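Long-range contacts in protein (triosephosphate isomerase) (Thermotoga maritima, PDB 1B9B), which catalyses the interconversion of dihydroxyacetone phosphate and glyceraldehyde 3-phosphate, an isomerisation step of glycolysis: residues L5-N10 with E241-L246; E36-V41 with N59-A64; V89-V94 with T123-V128. One frame throughout, in Å; residues are numbered along the deposited sequence.

All three contacts lie in one TIM barrel and are largely buried. Interaction 1 sets a helix of the outer layer against strand 6-10 by apolar contact alone, whereas interactions 2 and 3 each join neighbouring parallel strands through backbone hydrogen bonds. They meet within the sheet: strand 6-10 pairs with strand 38-42 of interaction 2 through Leu7, Gly9 and Val40, and strand 61-64 pairs with strand 91-94 of interaction 3. Interaction 2 alone adds a salt bridge, Glu38 with Lys61; Tyr91 of interaction 3 reaches it by a weak hydrogen bond. Partly exposed residues occur at the N-terminal ends of the strand pairs, while every touching residue of interaction 1 is buried.

Interaction 1 (L5-N10 with E241-L246)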
loop_
_atom_site.group_PDB
_atom_site.type_symbol
_atom_site.label_atom_id
_atom_site.label_comp_id
_atom_site.label_asym_id
_atom_site.label_seq_id
_atom_site.Cartn_x
_atom_site.Cartn_y
_atom_site.Cartn_z
ATOM N N LEU B 5 29.808 -16.833 21.228
ATOM C CA LEU B 5 28.588 -17.443 20.708
ATOM C C LEU B 5 27.379 -16.896 21.452
ATOM O O LEU B 5 27.518 -16.381 22.555
ATOM C CB LEU B 5 28.647 -18.964 20.878
ATOM C CG LEU B 5 29.624 -19.795 20.040
ATOM C CD1 LEU B 5 29.029 -20.054 18.666
ATOM C CD2 LEU B 5 30.972 -19.089 19.945
ATOM N N ILE B 6 26.197 -17.004 20.845
ATOM C CA ILE B 6 24.962 -16.517 21.466
ATOM C C ILE B 6 23.765 -17.407 21.157
ATOM O O ILE B 6 23.525 -17.797 20.006
ATOM C CB ILE B 6 24.584 -15.079 21.009
ATOM C CG1 ILE B 6 25.639 -14.073 21.458
ATOM C CG2 ILE B 6 23.248 -14.683 21.611
ATOM C CD1 ILE B 6 25.404 -12.677 20.933
ATOM N N LEU B 7 23.019 -17.721 22.209
ATOM C CA LEU B 7 21.826 -18.539 22.097
ATOM C C LEU B 7 20.683 -17.677 22.626
ATOM O O LEU B 7 20.624 -17.361 23.817
ATOM C CB LEU B 7 21.975 -19.799 22.942
ATOM C CG LEU B 7 20.768 -20.728 22.937
ATOM C CD1 LEU B 7 20.513 -21.284 21.543
ATOM C CD2 LEU B 7 21.029 -21.828 23.920
ATOM N N ALA B 8 19.780 -17.288 21.735
ATOM C CA ALA B 8 18.671 -16.435 22.123
ATOM C C ALA B 8 17.330 -17.103 21.920
ATOM O O ALA B 8 17.122 -17.814 20.933
ATOM C CB ALA B 8 18.727 -15.137 21.335
ATOM N N GLY B 9 16.419 -16.859 22.858
ATOM C CA GLY B 9 15.091 -17.437 22.778
ATOM C C GLY B 9 13.990 -16.413 22.579
ATOM O O GLY B 9 13.742 -15.555 23.435
ATOM N N ASN B 10 13.321 -16.506 21.439
ATOM C CA ASN B 10 12.240 -15.591 21.119
ATOM C C ASN B 10 10.930 -16.284 21.454
ATOM O O ASN B 10 10.354 -16.980 20.614
ATOM C CB ASN B 10 12.303 -15.216 19.631
ATOM C CG ASN B 10 11.106 -14.401 19.181
ATOM O OD1 ASN B 10 10.602 -13.570 19.928
ATOM N ND2 ASN B 10 10.653 -14.629 17.951
ATOM N N GLU B 241 11.981 -27.100 27.850
ATOM C CA GLU B 241 13.283 -27.236 28.502
ATOM C C GLU B 241 14.313 -27.598 27.442
ATOM O O GLU B 241 15.522 -27.552 27.695
ATOM C CB GLU B 241 13.267 -28.335 29.575
ATOM C CG GLU B 241 12.201 -28.194 30.657
ATOM C CD GLU B 241 10.856 -28.796 30.250
ATOM O OE1 GLU B 241 10.748 -29.331 29.120
ATOM O OE2 GLU B 241 9.909 -28.735 31.066
ATOM N N SER B 242 13.823 -27.971 26.258
ATOM C CA SER B 242 14.695 -28.333 25.148
ATOM C C SER B 242 15.666 -27.175 24.933
ATOM O O SER B 242 16.756 -27.348 24.390
ATOM C CB SER B 242 13.870 -28.587 23.888
ATOM O OG SER B 242 13.081 -27.458 23.585
ATOM N N PHE B 243 15.251 -25.994 25.375
ATOM C CA PHE B 243 16.078 -24.806 25.279
ATOM C C PHE B 243 17.327 -25.066 26.115
ATOM O O PHE B 243 18.444 -24.751 25.703
ATOM C CB PHE B 243 15.333 -23.596 25.841
ATOM C CG PHE B 243 16.120 -22.317 25.779
ATOM C CD1 PHE B 243 16.260 -21.626 24.575
ATOM C CD2 PHE B 243 16.737 -21.808 26.920
ATOM C CE1 PHE B 243 17.005 -20.448 24.512
ATOM C CE2 PHE B 243 17.486 -20.629 26.865
ATOM C CZ PHE B 243 17.620 -19.950 25.660
ATOM N N ILE B 244 17.127 -25.654 27.292
ATOM C CA ILE B 244 18.230 -25.967 28.204
ATOM C C ILE B 244 19.135 -27.038 27.590
ATOM O O ILE B 244 20.299 -27.179 27.968
ATOM C CB ILE B 244 17.704 -26.488 29.561
ATOM C CG1 ILE B 244 16.467 -25.689 29.986
ATOM C CG2 ILE B 244 18.797 -26.361 30.618
ATOM C CD1 ILE B 244 15.770 -26.227 31.228
ATOM N N GLU B 245 18.581 -27.789 26.643
ATOM C CA GLU B 245 19.319 -28.836 25.953
ATOM C C GLU B 245 20.262 -28.138 24.974
ATOM O O GLU B 245 21.481 -28.325 25.017
ATOM C CB GLU B 245 18.338 -29.727 25.192
ATOM C CG GLU B 245 18.785 -31.168 25.015
ATOM C CD GLU B 245 17.751 -32.009 24.278
ATOM O OE1 GLU B 245 16.561 -31.971 24.667
ATOM O OE2 GLU B 245 18.131 -32.712 23.314
ATOM N N LEU B 246 19.676 -27.329 24.094
ATOM C CA LEU B 246 20.428 -26.570 23.103
ATOM C C LEU B 246 21.583 -25.868 23.789
ATOM O O LEU B 246 22.708 -25.888 23.304
ATOM C CB LEU B 246 19.536 -25.516 22.462
ATOM C CG LEU B 246 18.314 -26.028 21.717
ATOM C CD1 LEU B 246 17.432 -24.860 21.313
ATOM C CD2 LEU B 246 18.768 -26.810 20.509
#
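Leu7 and Gly9 on strand 6-10 face helix 242-246, whose axis runs nearly antiparallel to the strand at 164° and comes within 10.0 Å of it. The backbones stay well apart: Leu7 CA lies 8.2 Å from Leu246 CA, and Gly9 CA lies 7.8 Å from Phe243 CA. Apolar groups fill the interval. Phe243 holds CG anti to its backbone N (chi1 -180°), which carries the ring from the flank of the helix to the strand, where CE1 comes 4.0 Å from Gly9 CA. Since Gly9 has no side chain, the ring can lie directly against the backbone here, with the carbonyl carbon of Ala8 at the ring edge. Leu7 slides past Phe243 in the opposite direction; its CG is 4.1 Å from Phe243 CE1 and its CD2 sits over one ring face. The same methyl meets the helix itself, 4.2 Å from Leu246 CB. Around this core, Val234 of the adjoining strand touches both Leu7 and Leu246, and Leu27 of helix 17-30 packs on Phe243. The first strand is thus covered by the last helix of the chain, the closing strand-to-helix layer of a (beta/alpha)8, or TIM, barrel.

Interaction 2 (E36-V41 with N59-A64); sequences EFEIVV and NIKLGA
Val40 pairs with Lys61 and Val41 with Leu62 in a parallel register, the two strands of a beta-alpha-beta unit whose connecting helix is 48-55. Lys61 holds strand 38-41 through its own N and O, bracketing Val40: Lys61 N donates to Ile39 O at 3.0 Å, nearly straight at 177°, and Lys61 O accepts from Val41 N, also at 3.0 Å. A weak bond from Gly63 N to Val41 O continues the pairing. The close-packed part is the helix-facing side, where Ile60 CG2 lies 3.7 Å from Val41 CG1, the two side chains crossing at about a right angle, and 3.6 Å from Ile39 O. Toward the partly exposed end the fit is looser: Ile39 CD1 only approaches Asn59 ND2, 4.1 Å away, an amide hydrogen-bonded to Leu31 O. Inside the barrel, Val40 CG2 rests 4.0 Å from Lys61 CB, and the lysine, extended beyond CG, runs on to buried Glu38. A methionine in place of Lys61 would probably cost the Glu38 carboxylate its close salt-bridge partner, leaving it the long, weak pair with Lys4 and the weak bond of Tyr91 OH. Lys61 NZ meets Glu38 OE1 at 2.6 Å from above the carboxylate, 39° out of its plane.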
loop_
_atom_site.group_PDB
_atom_site.type_symbol
_atom_site.label_atom_id
_atom_site.label_comp_id
_atom_site.label_asym_id
_atom_site.label_seq_id
_atom_site.Cartn_x
_atom_site.Cartn_y
_atom_site.Cartn_z
ATOM N N GLU B 36 30.596 -19.190 29.332
ATOM C CA GLU B 36 31.439 -19.164 28.136
ATOM C C GLU B 36 30.721 -18.570 26.929
ATOM O O GLU B 36 31.278 -18.486 25.834
ATOM C CB GLU B 36 31.933 -20.574 27.790
ATOM C CG GLU B 36 31.252 -21.690 28.563
ATOM C CD GLU B 36 31.666 -21.722 30.025
ATOM O OE1 GLU B 36 32.653 -21.044 30.385
ATOM O OE2 GLU B 36 31.011 -22.431 30.815
ATOM N N PHE B 37 29.476 -18.165 27.132
ATOM C CA PHE B 37 28.699 -17.554 26.070
ATOM C C PHE B 37 27.427 -16.958 26.657
ATOM O O PHE B 37 27.223 -17.004 27.873
ATOM C CB PHE B 37 28.404 -18.577 24.969
ATOM C CG PHE B 37 27.504 -19.696 25.388
ATOM C CD1 PHE B 37 26.126 -19.537 25.377
ATOM C CD2 PHE B 37 28.034 -20.927 25.750
ATOM C CE1 PHE B 37 25.284 -20.590 25.712
ATOM C CE2 PHE B 37 27.201 -21.987 26.087
ATOM C CZ PHE B 37 25.822 -21.818 26.066
ATOM N N GLU B 38 26.569 -16.403 25.810
ATOM C CA GLU B 38 25.366 -15.769 26.316
ATOM C C GLU B 38 24.048 -16.393 25.946
ATOM O O GLU B 38 23.775 -16.671 24.777
ATOM C CB GLU B 38 25.358 -14.304 25.906
ATOM C CG GLU B 38 26.626 -13.608 26.296
ATOM C CD GLU B 38 26.614 -12.157 25.937
ATOM O OE1 GLU B 38 25.905 -11.393 26.619
ATOM O OE2 GLU B 38 27.304 -11.783 24.966
ATOM N N ILE B 39 23.233 -16.618 26.971
ATOM C CA ILE B 39 21.904 -17.170 26.779
ATOM C C ILE B 39 21.003 -15.957 26.984
ATOM O O ILE B 39 21.148 -15.222 27.964
ATOM C CB ILE B 39 21.539 -18.256 27.837
ATOM C CG1 ILE B 39 22.756 -19.119 28.179
ATOM C CG2 ILE B 39 20.435 -19.150 27.292
ATOM C CD1 ILE B 39 23.726 -18.460 29.145
ATOM N N VAL B 40 20.092 -15.731 26.048
ATOM C CA VAL B 40 19.194 -14.596 26.140
ATOM C C VAL B 40 17.761 -15.068 26.052
ATOM O O VAL B 40 17.403 -15.851 25.170
ATOM C CB VAL B 40 19.465 -13.574 25.004
ATOM C CG1 VAL B 40 18.319 -12.575 24.907
ATOM C CG2 VAL B 40 20.776 -12.838 25.268
ATOM N N VAL B 41 16.947 -14.595 26.986
ATOM C CA VAL B 41 15.534 -14.942 27.014
ATOM C C VAL B 41 14.753 -13.686 26.632
ATOM O O VAL B 41 15.082 -12.584 27.086
ATOM C CB VAL B 41 15.120 -15.422 28.416
ATOM C CG1 VAL B 41 15.852 -16.712 28.757
ATOM C CG2 VAL B 41 15.448 -14.358 29.443
ATOM N N ASN B 59 23.296 -15.039 35.423
ATOM C CA ASN B 59 24.018 -15.050 34.155
ATOM C C ASN B 59 23.150 -14.824 32.919
ATOM O O ASN B 59 23.552 -14.095 32.011
ATOM C CB ASN B 59 24.785 -16.366 34.014
ATOM C CG ASN B 59 23.904 -17.576 34.244
ATOM O OD1 ASN B 59 23.329 -17.741 35.323
ATOM N ND2 ASN B 59 23.789 -18.430 33.230
ATOM N N ILE B 60 21.973 -15.445 32.874
ATOM C CA ILE B 60 21.079 -15.286 31.730
ATOM C C ILE B 60 20.676 -13.821 31.537
ATOM O O ILE B 60 20.445 -13.100 32.510
ATOM C CB ILE B 60 19.832 -16.159 31.888
ATOM C CG1 ILE B 60 20.272 -17.606 32.117
ATOM C CG2 ILE B 60 18.945 -16.039 30.652
ATOM C CD1 ILE B 60 19.152 -18.631 32.027
ATOM N N LYS B 61 20.599 -13.386 30.278
ATOM C CA LYS B 61 20.262 -11.999 29.961
ATOM C C LYS B 61 18.857 -11.743 29.417
ATOM O O LYS B 61 18.253 -12.593 28.751
ATOM C CB LYS B 61 21.307 -11.429 29.003
ATOM C CG LYS B 61 22.690 -11.420 29.601
ATOM C CD LYS B 61 23.682 -10.677 28.744
ATOM C CE LYS B 61 25.028 -10.577 29.459
ATOM N NZ LYS B 61 26.046 -9.828 28.666
ATOM N N LEU B 62 18.361 -10.542 29.709
ATOM C CA LEU B 62 17.029 -10.101 29.311
ATOM C C LEU B 62 16.956 -9.506 27.908
ATOM O O LEU B 62 17.785 -8.684 27.529
ATOM C CB LEU B 62 16.526 -9.050 30.297
ATOM C CG LEU B 62 15.176 -9.276 30.971
ATOM C CD1 LEU B 62 14.674 -7.928 31.484
ATOM C CD2 LEU B 62 14.181 -9.907 30.001
ATOM N N GLY B 63 15.940 -9.899 27.152
ATOM C CA GLY B 63 15.782 -9.360 25.817
ATOM C C GLY B 63 14.326 -9.123 25.455
ATOM O O GLY B 63 13.458 -9.905 25.844
ATOM N N ALA B 64 14.057 -8.048 24.712
ATOM C CA ALA B 64 12.697 -7.712 24.277
ATOM C C ALA B 64 12.471 -8.133 22.825
ATOM O O ALA B 64 13.420 -8.307 22.065
ATOM C CB ALA B 64 12.452 -6.224 24.434
#

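Interaction 3 (V89-V94 with T123-V128)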
loop_
_atom_site.group_PDB
_atom_site.type_symbol
_atom_site.label_atom_id
_atom_site.label_comp_id
_atom_site.label_asym_id
_atom_site.label_seq_id
_atom_site.Cartn_x
_atom_site.Cartn_y
_atom_site.Cartn_z
ATOM N N VAL B 89 16.887 -4.543 30.202
ATOM C CA VAL B 89 16.891 -5.348 28.986
ATOM C C VAL B 89 18.235 -5.069 28.307
ATOM O O VAL B 89 18.701 -3.927 28.301
ATOM C CB VAL B 89 15.733 -4.931 28.046
ATOM C CG1 VAL B 89 15.755 -5.750 26.769
ATOM C CG2 VAL B 89 14.408 -5.112 28.754
ATOM N N GLU B 90 18.869 -6.102 27.757
ATOM C CA GLU B 90 20.156 -5.927 27.087
ATOM C C GLU B 90 20.077 -6.163 25.581
ATOM O O GLU B 90 20.838 -5.586 24.807
ATOM C CB GLU B 90 21.204 -6.856 27.704
ATOM C CG GLU B 90 21.767 -6.343 29.018
ATOM C CD GLU B 90 22.782 -7.286 29.632
ATOM O OE1 GLU B 90 22.369 -8.322 30.195
ATOM O OE2 GLU B 90 23.995 -6.997 29.546
ATOM N N TYR B 91 19.145 -7.012 25.171
ATOM C CA TYR B 91 18.972 -7.321 23.765
ATOM C C TYR B 91 17.569 -7.010 23.301
ATOM O O TYR B 91 16.610 -7.144 24.060
ATOM C CB TYR B 91 19.272 -8.795 23.498
ATOM C CG TYR B 91 20.728 -9.145 23.657
ATOM C CD1 TYR B 91 21.299 -9.301 24.923
ATOM C CD2 TYR B 91 21.550 -9.280 22.540
ATOM C CE1 TYR B 91 22.657 -9.580 25.070
ATOM C CE2 TYR B 91 22.905 -9.558 22.677
ATOM C CZ TYR B 91 23.454 -9.706 23.939
ATOM O OH TYR B 91 24.800 -9.967 24.062
ATOM N N VAL B 92 17.462 -6.594 22.046
ATOM C CA VAL B 92 16.183 -6.276 21.450
ATOM C C VAL B 92 16.134 -6.846 20.042
ATOM O O VAL B 92 16.962 -6.498 19.195
ATOM C CB VAL B 92 15.961 -4.758 21.341
ATOM C CG1 VAL B 92 14.683 -4.496 20.602
ATOM C CG2 VAL B 92 15.919 -4.128 22.709
ATOM N N ILE B 93 15.179 -7.733 19.792
ATOM C CA ILE B 93 15.035 -8.297 18.461
ATOM C C ILE B 93 14.463 -7.162 17.633
ATOM O O ILE B 93 13.552 -6.473 18.078
ATOM C CB ILE B 93 14.040 -9.472 18.450
ATOM C CG1 ILE B 93 14.581 -10.610 19.318
ATOM C CG2 ILE B 93 13.807 -9.946 17.026
ATOM C CD1 ILE B 93 13.657 -11.796 19.429
ATOM N N VAL B 94 15.007 -6.953 16.441
ATOM C CA VAL B 94 14.529 -5.891 15.569
ATOM C C VAL B 94 14.403 -6.403 14.137
ATOM O O VAL B 94 15.290 -7.087 13.636
ATOM C CB VAL B 94 15.498 -4.677 15.591
ATOM C CG1 VAL B 94 15.011 -3.597 14.651
ATOM C CG2 VAL B 94 15.594 -4.114 16.989
ATOM N N THR B 123 21.725 -4.084 22.694
ATOM C CA THR B 123 22.120 -4.794 21.484
ATOM C C THR B 123 21.001 -5.136 20.513
ATOM O O THR B 123 20.073 -5.875 20.841
ATOM C CB THR B 123 22.876 -6.088 21.823
ATOM O OG1 THR B 123 24.027 -5.773 22.616
ATOM C CG2 THR B 123 23.327 -6.787 20.554
ATOM N N PRO B 124 21.083 -4.606 19.287
ATOM C CA PRO B 124 20.047 -4.894 18.300
ATOM C C PRO B 124 20.316 -6.267 17.743
ATOM O O PRO B 124 21.462 -6.688 17.684
ATOM C CB PRO B 124 20.268 -3.830 17.223
ATOM C CG PRO B 124 21.158 -2.807 17.865
ATOM C CD PRO B 124 22.036 -3.617 18.764
ATOM N N ILE B 125 19.264 -6.975 17.362
ATOM C CA ILE B 125 19.418 -8.275 16.740
ATOM C C ILE B 125 18.562 -8.129 15.496
ATOM O O ILE B 125 17.352 -8.332 15.517
ATOM C CB ILE B 125 18.934 -9.443 17.659
ATOM C CG1 ILE B 125 19.907 -9.586 18.839
ATOM C CG2 ILE B 125 18.901 -10.772 16.888
ATOM C CD1 ILE B 125 19.699 -10.826 19.705
ATOM N N LEU B 126 19.219 -7.717 14.418
ATOM C CA LEU B 126 18.580 -7.494 13.136
ATOM C C LEU B 126 18.323 -8.801 12.421
ATOM O O LEU B 126 19.239 -9.579 12.173
ATOM C CB LEU B 126 19.466 -6.589 12.274
ATOM C CG LEU B 126 19.034 -6.257 10.841
ATOM C CD1 LEU B 126 17.667 -5.574 10.810
ATOM C CD2 LEU B 126 20.088 -5.358 10.234
ATOM N N CYS B 127 17.066 -9.034 12.081
ATOM C CA CYS B 127 16.687 -10.254 11.399
ATOM C C CYS B 127 16.570 -9.980 9.907
ATOM O O CYS B 127 16.010 -8.964 9.502
ATOM C CB CYS B 127 15.341 -10.764 11.934
ATOM S SG CYS B 127 15.215 -10.969 13.742
ATOM N N VAL B 128 17.114 -10.891 9.099
ATOM C CA VAL B 128 17.077 -10.795 7.640
ATOM C C VAL B 128 16.739 -12.192 7.147
ATOM O O VAL B 128 16.989 -13.158 7.856
ATOM C CB VAL B 128 18.454 -10.389 7.049
ATOM C CG1 VAL B 128 18.823 -8.981 7.481
ATOM C CG2 VAL B 128 19.524 -11.376 7.501
#
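Tyr91, Val92, Ile93 and Val94 pair one for one with Thr123, Pro124, Ile125 and Leu126, in parallel strands inclined at 23°. Backbone hydrogen bonds pass to and fro between them. Thr123 N donates to Glu90 O at 2.7 Å and Val92 N to Thr123 O; Ile125 N then reaches Val92 O, Val94 N reaches Ile125 O at 2.9 Å, and Cys127 N closes the series on Val94 O at 3.1 Å. Weaker CA-H...O contacts lie between these bonds, as from Leu126 CA to Val94 O at 3.4 Å. Side-chain contacts gather on the face that turns into the barrel. There Tyr91 and Thr123 lie side by side, pointing the same way, with Tyr91 CE2 3.5 Å from Thr123 CG2. The hydroxyl oxygen Thr123 OG1 is turned anti to its carbonyl carbon (chi1 -58°) and stands over one face of the tyrosine ring, offset toward the rim. Two contacts are apolar: Ile125 CD1 approaches the same ring obliquely, 3.7 Å from Tyr91 CD2, and farther along Ile93 CG2 meets Cys127 SG, also at 3.7 Å. On the outward face, Val94 and Pro124 are covered by helix 107-119, which lies on the right-handed crossover between the two strands. Such adjacent parallel strands, fourth and fifth in chain order, with their link packed outside, are the repeating construction of the TIM barrel.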